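Local coordinates for putative methyl-accepting chemotaxis signal transduction protein (Campylobacter jejuni subsp. jejuni serotype O:2, PDB 4XMR) that binds isoleucine in a tandem PAS sensory domain and, as a chemoreceptor, probably relays amino-acid recognition across the membrane to the chemotaxis machinery, at residues Thr177-Gln182 with Ile186-Asn191; Asn60-Val65 with Lys89-Gln94; Lys209-Gly212 with Phe216-Tyr219; Lys111-Tyr116 with Leu132-Lys137; Leu50-Leu55 with Asp150-Gly155. All coordinates share one frame; numbering follows the deposited sequence.

Contact 1 of 5, residues Thr177-Gln182 with Ile186-Asn191; sequences TFLFDQ and IFAATN
Strands 177-180 and 186-189 pair antiparallel as a hairpin, and a classic beta bulge shifts the register by one where Phe187 and Ala188 both face Leu179. At the bulge Leu179 O takes two donors, Phe187 N at 2.8 Å and a longer bond from Ala188 N at 3.3 Å, while Leu179 N donates to Ala188 O at 2.8 Å. Ile186 CD1 meets two rings: chi1 (-166°) sets CG1 anti to the backbone N, and the bend at chi2 (72°) brings the methyl over one Phe180 face, 4.2 Å from the centroid (CH-pi), and against Phe178 CD2. Leu179 and Phe187 run side by side in the same direction, and CD1 of the leucine also packs on Ala188 CB; helix 163-171 receives this face. At the far end Thr177 O is gripped twice by Thr190, by the backbone N at 3.0 Å, nearly in line with the C=O bond, and by OG1 at 3.1 Å, tilted out of the carbonyl plane; water 1 is a third donor. Thr177 OG1 bonds to Thr25 of helix 9-48. Carbonyls with two protein donors each thus mark the bulge and the end of the pairing, while the side chains beside them meet through apolar contacts.

Contact 2 of 5, residues Asn60-Val65 with Lys89-Gln94; sequences NIINNV and KVLLSQ
Leu91 carries this contact alone from the strand side, presenting its two methyls to three residues of helix 60-65. Its CG stands anti to the backbone N (chi1 -178°), which puts both methyls against the helix. CD2 makes most of the contacts: it sits 3.6 Å from Ile61 O, 3.9 Å from the CG2 branch of Ile61, the one anti to its own backbone N, and 3.9 Å from Val65 CB, one helical turn further on. Ile61 and Leu91 lie alongside each other, pointing opposite ways, whereas Val65 crosses the leucine at a slant. This is a helix laid against the sheet of a PAS-like sensor domain of the Cache clan: the local helix and strand axes lie 9.8 Å apart at 29°. The other methyl, Leu91 CD1, meets CG1 of Ile62 at 4.1 Å. Leu104 of the edge strand 103-105 touches both Ile62 and Leu91, and Leu69, later in the helix, packs on Leu91. Strand alternation turns Val90 to the other face, where it touches the bound isoleucine.

Contact 3 of 5, residues Lys209-Gly212 with Phe216-Tyr219; sequences KLNG and FFSY
Asn211, the last residue of helix 202-211, leans its side chain across Phe217 at the start of strand 217-221. From CB outward, each atom finds something. CB lies 3.9 Å from Phe217 CD2, at the near side of the ring. CG comes 3.6 Å from Phe217 CB, and there the group divides. The amide nitrogen ND2 presses closest, 3.3 Å from Phe217 CB, and meets the ring obliquely, with amide and ring planes 33° apart; its hydrogen bond runs back to Ala207 O in the preceding turn of the helix. OD1 is 4.0 Å from Phe216 O, the carbonyl of the residue before Phe217, and the link is made by water 3, which donates to Asn211 OD1 at 2.6 Å and to Phe216 O at 2.8 Å. The amide is therefore held at both ends, and this fixes which way round it lies. Gly212 then leaves the helix with positive phi (77°), and the chain turns back toward the strand. The Phe217 ring packs against the helix, on Val204, Ala207 and Tyr208, and against Cys230 of strand 224-233, while Phe216 reaches Leu15, Gln18 and Thr19 of the long helix 9-48.

Contact 4 of 5, residues Lys111-Tyr116 with Leu132-Lys137; sequences KTKDWY and LDTVLK. With ILE (isoleucine), chain E.
Lys113 reaches Thr134 on a chain extended beyond CG, while Thr134 sets OG1 anti to its own carbonyl carbon (chi1 -59°), so that the ammonium and the hydroxyl meet with NZ donating to OG1 at 2.7 Å. Both also hold the carboxylate of the bound isoleucine. Lys113 NZ gives a bond to the ligand O at 2.8 Å, and Trp115 NE1 a second to that oxygen at 3.0 Å, the O lying at the edge of the indole near its plane. Lys113 NZ also bonds to Leu108 O. The other oxygen, OXT, is taken by Thr134 through its backbone N and, at 2.7 Å, its OG1. The hydroxyl thus accepts from the lysine and donates to the ligand, and four bonds from these two segments hold the carboxylate. Trp115 serves the side chain too: its CZ2 lies 3.5 Å from the ligand CG1, while Val135 CG2 touches the ligand CG2. Asp133 OD1 accepts from the ligand amino group at 2.7 Å; Leu136 N approaches OD2 out of the plane of the carboxylate, an Asx motif that ties Asp133 back to its own loop, and Asn80 ND2 bonds to OD2 as well. Asp160 and Tyr131 bond the ligand besides. Separate grips on carboxylate and amino group, with apolar contacts for the side chain, are what an amino-acid pocket in a PAS-type chemoreceptor sensor provides.

Contact 5 of 5, residues Leu50-Leu55 with Asp150-Gly155; sequences LPYQSL and DGKIIG
Leu55 and Ile154 make the apolar half of this contact, with Leu55 CB 4.1 Å from Ile154 CD1. Both branches of the isoleucine also close on the leucine backbone, CG2 at 3.9 Å and CD1 at 4.0 Å from Leu55 O. The other half belongs to Tyr52, whose ring meets Asp150 in the turn and Lys152 at the start of the strand. Its CG is anti to the backbone N (chi1 -175°), carrying the phenol across to Lys152, where the OH lies 4.1 Å from Lys152 CG. That methylene sits at the ring edge, near its plane; the lysine chain bends at chi2 (-110°), and its CG and CD both lie near the hydroxyl. Asp150 approaches the ring obliquely, OD2 4.3 Å from Tyr52 CD2, a loose van der Waals approach. Further out, the loop that presents Tyr52 and Leu55 is tightened by two of its own backbone bonds, Ser54 N to Pro51 O at 2.8 Å and Leu55 N to Tyr52 O. On the strand side Ile154 and Gly155 both face Ile147 in a classic beta bulge next to the contact. Lys149 of strand 139-149 touches Tyr52 and Leu55 and bonds to Leu50 O. The contact thus seats the link between the long helix 9-48 and helix 58-76 on the turn joining strands 139-149 and 152-162, with Val65 of helix 58-76 touching Leu55.

How the contacts relate
The ligand-binding half of the molecule holds contacts 2, 4 and 5; contacts 1 and 3 belong to the second sheet, their centres about 17 Å apart. Contacts 2 and 5 are the closest neighbours, centres about 13 Å apart, joined by a probable hydrogen bond from Asn60 ND2 to Gln53 O at 2.9 Å and by Val65 against Leu55. Contact 4 binds the isoleucine directly; contact 2 borders the pocket through Val90, and its Gln94 packs on Val135 and Leu136 of contact 4. Contact 1 lies about 10 Å from contact 4 between nearest atoms, while contacts 3 and 5 are at opposite ends, centres about 51 Å apart.

Contact 1 of 5, residues Thr177-Gln182 with Ile186-Asn191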
# COMPACT_ATOMS: atom_id res chain seq x y z
N THR B 177 10.42 -8.52 12.59
CA THR B 177 9.83 -7.28 13.05
C THR B 177 8.43 -7.52 13.61
O THR B 177 7.74 -8.47 13.23
CB THR B 177 9.76 -6.24 11.93
OG1 THR B 177 8.98 -6.77 10.85
CG2 THR B 177 11.15 -5.88 11.42
N PHE B 178 8.03 -6.66 14.54
CA PHE B 178 6.74 -6.79 15.20
C PHE B 178 6.29 -5.44 15.75
O PHE B 178 7.07 -4.51 15.83
CB PHE B 178 6.75 -7.91 16.26
CG PHE B 178 7.91 -7.86 17.23
CD1 PHE B 178 9.14 -8.41 16.89
CD2 PHE B 178 7.75 -7.34 18.51
CE1 PHE B 178 10.21 -8.39 17.78
CE2 PHE B 178 8.82 -7.32 19.41
CZ PHE B 178 10.04 -7.85 19.04
N LEU B 179 5.00 -5.36 16.08
CA LEU B 179 4.39 -4.13 16.57
C LEU B 179 3.69 -4.36 17.89
O LEU B 179 3.00 -5.36 18.06
CB LEU B 179 3.32 -3.63 15.59
CG LEU B 179 3.66 -3.24 14.17
CD1 LEU B 179 2.39 -2.73 13.49
CD2 LEU B 179 4.76 -2.19 14.15
N PHE B 180 3.85 -3.40 18.80
CA PHE B 180 3.03 -3.33 20.01
C PHE B 180 2.02 -2.20 19.86
O PHE B 180 2.31 -1.18 19.23
CB PHE B 180 3.88 -3.04 21.24
CG PHE B 180 4.85 -4.13 21.58
CD1 PHE B 180 4.45 -5.19 22.37
CD2 PHE B 180 6.16 -4.07 21.14
CE1 PHE B 180 5.33 -6.20 22.69
CE2 PHE B 180 7.05 -5.07 21.46
CZ PHE B 180 6.63 -6.13 22.24
N ASP B 181 0.85 -2.37 20.45
CA ASP B 181 -0.13 -1.30 20.45
C ASP B 181 0.15 -0.28 21.55
O ASP B 181 1.17 -0.35 22.24
CB ASP B 181 -1.56 -1.85 20.52
CG ASP B 181 -1.87 -2.58 21.83
OD1 ASP B 181 -1.16 -2.37 22.84
OD2 ASP B 181 -2.85 -3.35 21.84
N GLN B 182 -0.76 0.67 21.70
CA GLN B 182 -0.61 1.78 22.62
C GLN B 182 -0.55 1.35 24.09
O GLN B 182 -0.06 2.09 24.94
CB GLN B 182 -1.74 2.79 22.40
CG GLN B 182 -3.16 2.26 22.65
CD GLN B 182 -3.63 1.22 21.64
OE1 GLN B 182 -3.28 1.26 20.45
NE2 GLN B 182 -4.45 0.28 22.11
N ILE B 186 1.25 -6.92 22.35
CA ILE B 186 1.65 -7.36 21.02
C ILE B 186 0.46 -7.26 20.06
O ILE B 186 -0.68 -7.60 20.41
CB ILE B 186 2.27 -8.77 21.05
CG1 ILE B 186 3.00 -9.08 19.74
CG2 ILE B 186 1.22 -9.82 21.37
CD1 ILE B 186 4.29 -8.31 19.59
N PHE B 187 0.72 -6.76 18.85
CA PHE B 187 -0.34 -6.40 17.91
C PHE B 187 -0.15 -7.07 16.55
O PHE B 187 -1.10 -7.57 15.96
CB PHE B 187 -0.41 -4.87 17.77
CG PHE B 187 -1.34 -4.39 16.70
CD1 PHE B 187 -2.68 -4.17 16.97
CD2 PHE B 187 -0.87 -4.12 15.42
CE1 PHE B 187 -3.54 -3.72 15.99
CE2 PHE B 187 -1.72 -3.67 14.43
CZ PHE B 187 -3.06 -3.47 14.71
N ALA B 188 1.08 -7.07 16.05
CA ALA B 188 1.40 -7.68 14.76
C ALA B 188 2.81 -8.25 14.80
O ALA B 188 3.65 -7.77 15.56
CB ALA B 188 1.30 -6.66 13.63
N ALA B 189 3.08 -9.29 14.01
CA ALA B 189 4.42 -9.90 13.99
C ALA B 189 4.69 -10.67 12.70
O ALA B 189 3.79 -11.29 12.14
CB ALA B 189 4.60 -10.81 15.20
N THR B 190 5.94 -10.62 12.24
CA THR B 190 6.38 -11.42 11.10
C THR B 190 6.34 -12.90 11.45
O THR B 190 5.87 -13.73 10.66
CB THR B 190 7.80 -11.04 10.72
OG1 THR B 190 7.82 -9.65 10.37
CG2 THR B 190 8.28 -11.86 9.53
N ASN B 191 6.85 -13.22 12.62
CA ASN B 191 6.74 -14.57 13.16
C ASN B 191 5.44 -14.61 13.96
O ASN B 191 5.38 -14.09 15.07
CB ASN B 191 7.95 -14.87 14.05
CG ASN B 191 7.85 -16.20 14.76
OD1 ASN B 191 6.92 -16.99 14.54
ND2 ASN B 191 8.82 -16.47 15.63
O HOH W 1 8.37 -11.22 14.08
O HOH W 2 -2.77 -5.70 20.48

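Contact 2 of 5, residues Asn60-Val65 with Lys89-Gln94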
# COMPACT_ATOMS: atom_id res chain seq x y z
N ASN B 60 -33.55 11.36 2.28
CA ASN B 60 -32.54 11.87 1.35
C ASN B 60 -31.15 11.34 1.66
O ASN B 60 -30.37 11.04 0.75
CB ASN B 60 -32.55 13.40 1.33
CG ASN B 60 -33.76 13.96 0.61
OD1 ASN B 60 -34.46 13.24 -0.09
ND2 ASN B 60 -33.99 15.26 0.76
N ILE B 61 -30.83 11.21 2.94
CA ILE B 61 -29.54 10.65 3.33
C ILE B 61 -29.42 9.20 2.85
O ILE B 61 -28.41 8.83 2.23
CB ILE B 61 -29.32 10.76 4.85
CG1 ILE B 61 -29.11 12.22 5.24
CG2 ILE B 61 -28.11 9.92 5.27
CD1 ILE B 61 -29.25 12.50 6.72
N ILE B 62 -30.44 8.38 3.10
CA ILE B 62 -30.42 6.99 2.66
C ILE B 62 -30.20 6.93 1.14
O ILE B 62 -29.33 6.22 0.65
CB ILE B 62 -31.73 6.26 3.01
CG1 ILE B 62 -31.87 6.10 4.52
CG2 ILE B 62 -31.80 4.91 2.32
CD1 ILE B 62 -33.28 5.72 4.97
N ASN B 63 -31.00 7.70 0.41
CA ASN B 63 -30.98 7.63 -1.04
C ASN B 63 -29.74 8.21 -1.70
O ASN B 63 -29.31 7.71 -2.74
CB ASN B 63 -32.23 8.28 -1.63
CG ASN B 63 -33.49 7.51 -1.31
OD1 ASN B 63 -33.45 6.30 -1.06
ND2 ASN B 63 -34.62 8.20 -1.33
N ASN B 64 -29.17 9.25 -1.11
CA ASN B 64 -28.07 9.97 -1.74
C ASN B 64 -26.71 9.64 -1.15
O ASN B 64 -25.72 9.58 -1.89
CB ASN B 64 -28.30 11.48 -1.68
CG ASN B 64 -29.50 11.91 -2.49
OD1 ASN B 64 -29.45 11.92 -3.72
ND2 ASN B 64 -30.57 12.28 -1.81
N VAL B 65 -26.64 9.45 0.16
CA VAL B 65 -25.36 9.11 0.79
C VAL B 65 -25.08 7.62 0.65
O VAL B 65 -23.93 7.22 0.45
CB VAL B 65 -25.32 9.54 2.28
CG1 VAL B 65 -24.01 9.12 2.93
CG2 VAL B 65 -25.49 11.06 2.38
N LYS B 89 -29.02 7.46 14.82
CA LYS B 89 -29.13 6.47 13.76
C LYS B 89 -27.85 6.46 12.94
O LYS B 89 -27.10 7.45 12.90
CB LYS B 89 -30.33 6.76 12.86
CG LYS B 89 -31.67 6.70 13.59
CD LYS B 89 -32.82 6.78 12.61
CE LYS B 89 -34.17 6.79 13.32
NZ LYS B 89 -35.29 6.93 12.35
N VAL B 90 -27.57 5.35 12.28
CA VAL B 90 -26.38 5.26 11.46
C VAL B 90 -26.71 4.61 10.13
O VAL B 90 -27.38 3.58 10.08
CB VAL B 90 -25.23 4.53 12.19
CG1 VAL B 90 -25.66 3.13 12.60
CG2 VAL B 90 -24.00 4.46 11.33
N LEU B 91 -26.27 5.23 9.04
CA LEU B 91 -26.42 4.66 7.72
C LEU B 91 -25.20 3.78 7.48
O LEU B 91 -24.08 4.29 7.36
CB LEU B 91 -26.53 5.76 6.68
CG LEU B 91 -26.75 5.27 5.25
CD1 LEU B 91 -28.10 4.56 5.11
CD2 LEU B 91 -26.67 6.43 4.27
N LEU B 92 -25.42 2.47 7.40
CA LEU B 92 -24.33 1.48 7.43
C LEU B 92 -24.22 0.68 6.14
O LEU B 92 -25.17 0.01 5.74
CB LEU B 92 -24.54 0.53 8.61
CG LEU B 92 -23.56 -0.65 8.74
CD1 LEU B 92 -22.11 -0.17 8.88
CD2 LEU B 92 -23.96 -1.51 9.92
N SER B 93 -23.05 0.78 5.50
CA SER B 93 -22.71 -0.06 4.36
C SER B 93 -21.74 -1.16 4.81
O SER B 93 -20.65 -0.85 5.33
CB SER B 93 -22.10 0.77 3.24
OG SER B 93 -21.79 -0.03 2.12
N GLN B 94 -22.14 -2.42 4.64
CA GLN B 94 -21.30 -3.57 4.95
C GLN B 94 -21.69 -4.77 4.07
O GLN B 94 -22.77 -4.76 3.47
CB GLN B 94 -21.37 -3.92 6.43
CG GLN B 94 -22.75 -4.30 6.92
CD GLN B 94 -22.80 -4.83 8.36
OE1 GLN B 94 -23.75 -5.49 8.74
NE2 GLN B 94 -21.78 -4.53 9.15

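Contact 3 of 5, residues Lys209-Gly212 with Phe216-Tyr219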
# COMPACT_ATOMS: atom_id res chain seq x y z
N LYS B 209 12.67 0.76 26.85
CA LYS B 209 12.46 1.91 27.72
C LYS B 209 13.77 2.58 28.16
O LYS B 209 13.83 3.79 28.33
CB LYS B 209 11.62 1.53 28.94
CG LYS B 209 10.16 1.30 28.62
CD LYS B 209 9.33 1.16 29.88
CE LYS B 209 9.65 -0.12 30.63
NZ LYS B 209 8.83 -0.23 31.88
N LEU B 210 14.81 1.77 28.32
CA LEU B 210 16.13 2.29 28.71
C LEU B 210 16.86 2.98 27.56
O LEU B 210 17.74 3.80 27.78
CB LEU B 210 17.00 1.16 29.24
CG LEU B 210 16.64 0.53 30.58
CD1 LEU B 210 17.39 -0.78 30.76
CD2 LEU B 210 16.97 1.49 31.72
N ASN B 211 16.50 2.64 26.32
CA ASN B 211 17.36 2.97 25.17
C ASN B 211 16.87 4.00 24.16
O ASN B 211 17.67 4.64 23.49
CB ASN B 211 17.76 1.69 24.44
CG ASN B 211 18.84 0.93 25.17
OD1 ASN B 211 20.03 1.19 24.97
ND2 ASN B 211 18.44 0.02 26.03
N GLY B 212 15.56 4.15 24.02
CA GLY B 212 15.04 5.08 23.04
C GLY B 212 15.07 4.61 21.59
O GLY B 212 15.61 3.54 21.27
N PHE B 216 20.18 0.28 19.44
CA PHE B 216 20.24 -1.15 19.72
C PHE B 216 20.57 -1.47 21.16
O PHE B 216 21.41 -0.80 21.80
CB PHE B 216 21.22 -1.84 18.78
CG PHE B 216 20.72 -1.94 17.39
CD1 PHE B 216 19.96 -3.03 16.99
CD2 PHE B 216 20.95 -0.91 16.49
CE1 PHE B 216 19.47 -3.11 15.70
CE2 PHE B 216 20.46 -0.98 15.21
CZ PHE B 216 19.72 -2.08 14.81
N PHE B 217 19.94 -2.52 21.66
CA PHE B 217 20.15 -2.95 23.03
C PHE B 217 20.22 -4.47 23.14
O PHE B 217 19.66 -5.19 22.31
CB PHE B 217 19.02 -2.44 23.92
CG PHE B 217 17.64 -2.74 23.40
CD1 PHE B 217 17.08 -4.01 23.54
CD2 PHE B 217 16.90 -1.75 22.77
CE1 PHE B 217 15.79 -4.28 23.06
CE2 PHE B 217 15.62 -2.01 22.29
CZ PHE B 217 15.07 -3.27 22.43
N SER B 218 20.90 -4.94 24.18
CA SER B 218 20.91 -6.36 24.51
C SER B 218 19.80 -6.65 25.51
O SER B 218 19.46 -5.82 26.35
CB SER B 218 22.26 -6.77 25.10
OG SER B 218 23.28 -6.65 24.12
N TYR B 219 19.22 -7.84 25.39
CA TYR B 219 18.24 -8.31 26.36
C TYR B 219 18.22 -9.82 26.32
O TYR B 219 18.84 -10.43 25.44
CB TYR B 219 16.85 -7.71 26.09
CG TYR B 219 16.12 -8.33 24.90
CD1 TYR B 219 16.43 -7.94 23.60
CD2 TYR B 219 15.13 -9.28 25.09
CE1 TYR B 219 15.77 -8.50 22.52
CE2 TYR B 219 14.46 -9.84 24.01
CZ TYR B 219 14.78 -9.44 22.73
OH TYR B 219 14.13 -10.00 21.66
O HOH W 3 22.05 -0.32 24.44

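Contact 4 of 5, residues Lys111-Tyr116 with Leu132-Lys137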
# COMPACT_ATOMS: atom_id res chain seq x y z
N LYS B 111 -23.55 7.74 19.90
CA LYS B 111 -23.23 9.07 20.41
C LYS B 111 -22.29 9.04 21.61
O LYS B 111 -21.74 10.07 21.99
CB LYS B 111 -24.49 9.87 20.74
CG LYS B 111 -25.28 10.29 19.51
CD LYS B 111 -26.42 11.22 19.87
CE LYS B 111 -25.91 12.55 20.37
NZ LYS B 111 -27.03 13.49 20.66
N THR B 112 -22.09 7.87 22.20
CA THR B 112 -21.18 7.74 23.32
C THR B 112 -19.90 7.02 22.92
O THR B 112 -19.09 6.67 23.78
CB THR B 112 -21.85 7.02 24.52
OG1 THR B 112 -22.47 5.81 24.06
CG2 THR B 112 -22.90 7.91 25.20
N LYS B 113 -19.71 6.80 21.62
CA LYS B 113 -18.52 6.10 21.14
C LYS B 113 -17.39 7.04 20.76
O LYS B 113 -17.63 8.17 20.32
CB LYS B 113 -18.87 5.17 19.98
CG LYS B 113 -19.64 3.96 20.45
CD LYS B 113 -19.90 2.97 19.34
CE LYS B 113 -20.62 1.73 19.88
NZ LYS B 113 -20.96 0.75 18.81
N ASP B 114 -16.16 6.58 20.94
CA ASP B 114 -14.99 7.42 20.71
C ASP B 114 -14.87 7.89 19.27
O ASP B 114 -14.59 9.06 19.03
CB ASP B 114 -13.71 6.70 21.16
CG ASP B 114 -13.32 7.02 22.59
OD1 ASP B 114 -14.18 7.51 23.35
OD2 ASP B 114 -12.15 6.79 22.96
N TRP B 115 -15.10 6.99 18.31
CA TRP B 115 -14.99 7.39 16.91
C TRP B 115 -15.95 8.52 16.59
O TRP B 115 -15.67 9.38 15.76
CB TRP B 115 -15.18 6.21 15.93
CG TRP B 115 -16.55 5.55 15.94
CD1 TRP B 115 -16.88 4.37 16.54
CD2 TRP B 115 -17.73 6.01 15.27
NE1 TRP B 115 -18.20 4.07 16.31
CE2 TRP B 115 -18.75 5.07 15.54
CE3 TRP B 115 -18.05 7.13 14.49
CZ2 TRP B 115 -20.05 5.21 15.05
CZ3 TRP B 115 -19.33 7.27 14.01
CH2 TRP B 115 -20.32 6.31 14.29
N TYR B 116 -17.08 8.53 17.29
CA TYR B 116 -18.08 9.56 17.08
C TYR B 116 -17.70 10.82 17.84
O TYR B 116 -17.55 11.90 17.26
CB TYR B 116 -19.47 9.04 17.48
CG TYR B 116 -20.60 10.00 17.20
CD1 TYR B 116 -21.02 10.91 18.16
CD2 TYR B 116 -21.26 9.99 15.98
CE1 TYR B 116 -22.05 11.78 17.91
CE2 TYR B 116 -22.30 10.86 15.72
CZ TYR B 116 -22.68 11.76 16.70
OH TYR B 116 -23.71 12.63 16.45
N LEU B 132 -12.99 -4.36 18.98
CA LEU B 132 -13.90 -5.33 18.40
C LEU B 132 -15.13 -4.65 17.82
O LEU B 132 -15.94 -4.09 18.57
CB LEU B 132 -14.33 -6.34 19.47
CG LEU B 132 -15.12 -7.54 18.96
CD1 LEU B 132 -14.27 -8.36 18.00
CD2 LEU B 132 -15.59 -8.40 20.12
N ASP B 133 -15.27 -4.69 16.50
CA ASP B 133 -16.45 -4.14 15.83
C ASP B 133 -17.75 -4.61 16.46
O ASP B 133 -17.94 -5.81 16.67
CB ASP B 133 -16.45 -4.51 14.34
CG ASP B 133 -17.67 -3.97 13.62
OD1 ASP B 133 -18.09 -2.85 13.94
OD2 ASP B 133 -18.21 -4.67 12.73
N THR B 134 -18.65 -3.67 16.75
CA THR B 134 -19.93 -3.98 17.37
C THR B 134 -20.75 -4.98 16.55
O THR B 134 -21.39 -5.88 17.10
CB THR B 134 -20.78 -2.70 17.57
OG1 THR B 134 -20.06 -1.79 18.40
CG2 THR B 134 -22.12 -3.03 18.22
N VAL B 135 -20.74 -4.82 15.23
CA VAL B 135 -21.61 -5.64 14.39
C VAL B 135 -20.95 -6.95 13.95
O VAL B 135 -21.45 -8.04 14.26
CB VAL B 135 -22.10 -4.87 13.16
CG1 VAL B 135 -23.12 -5.71 12.39
CG2 VAL B 135 -22.72 -3.55 13.57
N LEU B 136 -19.83 -6.86 13.24
CA LEU B 136 -19.26 -8.04 12.60
C LEU B 136 -18.25 -8.78 13.47
O LEU B 136 -17.74 -9.83 13.09
CB LEU B 136 -18.64 -7.67 11.25
CG LEU B 136 -19.67 -7.16 10.24
CD1 LEU B 136 -18.98 -6.72 8.95
CD2 LEU B 136 -20.74 -8.21 9.95
N LYS B 137 -17.95 -8.21 14.64
CA LYS B 137 -17.11 -8.88 15.64
C LYS B 137 -15.74 -9.26 15.08
O LYS B 137 -15.22 -10.36 15.33
CB LYS B 137 -17.83 -10.10 16.23
CG LYS B 137 -19.12 -9.75 16.95
CD LYS B 137 -18.87 -8.85 18.15
CE LYS B 137 -20.17 -8.42 18.82
NZ LYS B 137 -19.92 -7.62 20.04
N ILE E . -17.32 -0.27 14.20
CA ILE E . -18.32 0.69 14.65
C ILE E . -18.62 0.41 16.11
O ILE E . -19.07 1.28 16.85
CB ILE E . -19.60 0.64 13.77
CG1 ILE E . -20.47 1.87 14.04
CG2 ILE E . -20.37 -0.66 13.99
CD1 ILE E . -21.61 2.05 13.05
OXT ILE E . -18.39 -0.71 16.59

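Contact 5 of 5, residues Leu50-Leu55 with Asp150-Gly155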
# COMPACT_ATOMS: atom_id res chain seq x y z
N LEU B 50 -22.73 16.80 -1.99
CA LEU B 50 -24.17 16.68 -2.20
C LEU B 50 -24.84 17.99 -1.80
O LEU B 50 -24.36 18.68 -0.90
CB LEU B 50 -24.74 15.54 -1.36
CG LEU B 50 -24.37 14.12 -1.82
CD1 LEU B 50 -24.79 13.11 -0.74
CD2 LEU B 50 -25.02 13.78 -3.16
N PRO B 51 -25.93 18.36 -2.48
CA PRO B 51 -26.59 19.60 -2.06
C PRO B 51 -27.14 19.51 -0.63
O PRO B 51 -27.48 18.41 -0.18
CB PRO B 51 -27.73 19.76 -3.08
CG PRO B 51 -27.88 18.44 -3.74
CD PRO B 51 -26.57 17.72 -3.63
N TYR B 52 -27.20 20.65 0.06
CA TYR B 52 -27.62 20.70 1.46
C TYR B 52 -28.96 19.98 1.66
O TYR B 52 -29.13 19.22 2.62
CB TYR B 52 -27.66 22.17 1.92
CG TYR B 52 -27.97 22.42 3.39
CD1 TYR B 52 -29.28 22.59 3.82
CD2 TYR B 52 -26.96 22.51 4.34
CE1 TYR B 52 -29.58 22.82 5.14
CE2 TYR B 52 -27.25 22.75 5.68
CZ TYR B 52 -28.57 22.91 6.07
OH TYR B 52 -28.88 23.14 7.39
N GLN B 53 -29.89 20.18 0.73
CA GLN B 53 -31.21 19.56 0.81
C GLN B 53 -31.15 18.02 0.78
O GLN B 53 -32.04 17.35 1.32
CB GLN B 53 -32.12 20.08 -0.32
CG GLN B 53 -33.54 19.53 -0.29
CD GLN B 53 -34.31 19.93 0.95
OE1 GLN B 53 -34.46 21.11 1.26
NE2 GLN B 53 -34.81 18.93 1.68
N SER B 54 -30.12 17.48 0.16
CA SER B 54 -29.96 16.03 0.06
C SER B 54 -29.40 15.43 1.35
O SER B 54 -29.36 14.20 1.50
CB SER B 54 -29.07 15.66 -1.12
OG SER B 54 -29.68 15.99 -2.37
N LEU B 55 -28.98 16.29 2.27
CA LEU B 55 -28.28 15.86 3.48
C LEU B 55 -29.08 16.08 4.77
O LEU B 55 -28.57 15.79 5.85
CB LEU B 55 -26.94 16.59 3.60
CG LEU B 55 -25.92 16.25 2.51
CD1 LEU B 55 -24.72 17.19 2.60
CD2 LEU B 55 -25.46 14.81 2.61
N ASP B 150 -22.11 23.57 4.62
CA ASP B 150 -22.38 24.99 4.87
C ASP B 150 -22.19 25.31 6.35
O ASP B 150 -22.95 26.08 6.94
CB ASP B 150 -23.78 25.37 4.39
CG ASP B 150 -23.91 25.29 2.88
OD1 ASP B 150 -22.98 24.78 2.22
OD2 ASP B 150 -24.96 25.71 2.35
N GLY B 151 -21.17 24.69 6.95
CA GLY B 151 -20.83 24.93 8.33
C GLY B 151 -21.65 24.18 9.37
O GLY B 151 -21.41 24.33 10.57
N LYS B 152 -22.61 23.39 8.91
CA LYS B 152 -23.52 22.68 9.81
C LYS B 152 -23.19 21.20 9.87
O LYS B 152 -22.98 20.56 8.84
CB LYS B 152 -24.97 22.87 9.36
CG LYS B 152 -25.35 24.33 9.14
CD LYS B 152 -26.32 24.84 10.21
CE LYS B 152 -26.49 26.35 10.10
NZ LYS B 152 -27.81 26.83 10.61
N ILE B 153 -23.14 20.64 11.07
CA ILE B 153 -22.83 19.23 11.24
C ILE B 153 -23.93 18.38 10.62
O ILE B 153 -25.12 18.57 10.87
CB ILE B 153 -22.62 18.87 12.74
CG1 ILE B 153 -22.16 17.42 12.88
CG2 ILE B 153 -23.87 19.14 13.58
CD1 ILE B 153 -20.80 17.16 12.30
N ILE B 154 -23.51 17.45 9.76
CA ILE B 154 -24.43 16.49 9.16
C ILE B 154 -24.34 15.16 9.92
O ILE B 154 -25.35 14.49 10.17
CB ILE B 154 -24.08 16.26 7.67
CG1 ILE B 154 -24.25 17.56 6.89
CG2 ILE B 154 -24.93 15.13 7.08
CD1 ILE B 154 -25.60 18.24 7.10
N GLY B 155 -23.13 14.79 10.32
CA GLY B 155 -22.94 13.56 11.04
C GLY B 155 -21.48 13.23 11.06
O GLY B 155 -20.65 14.05 10.67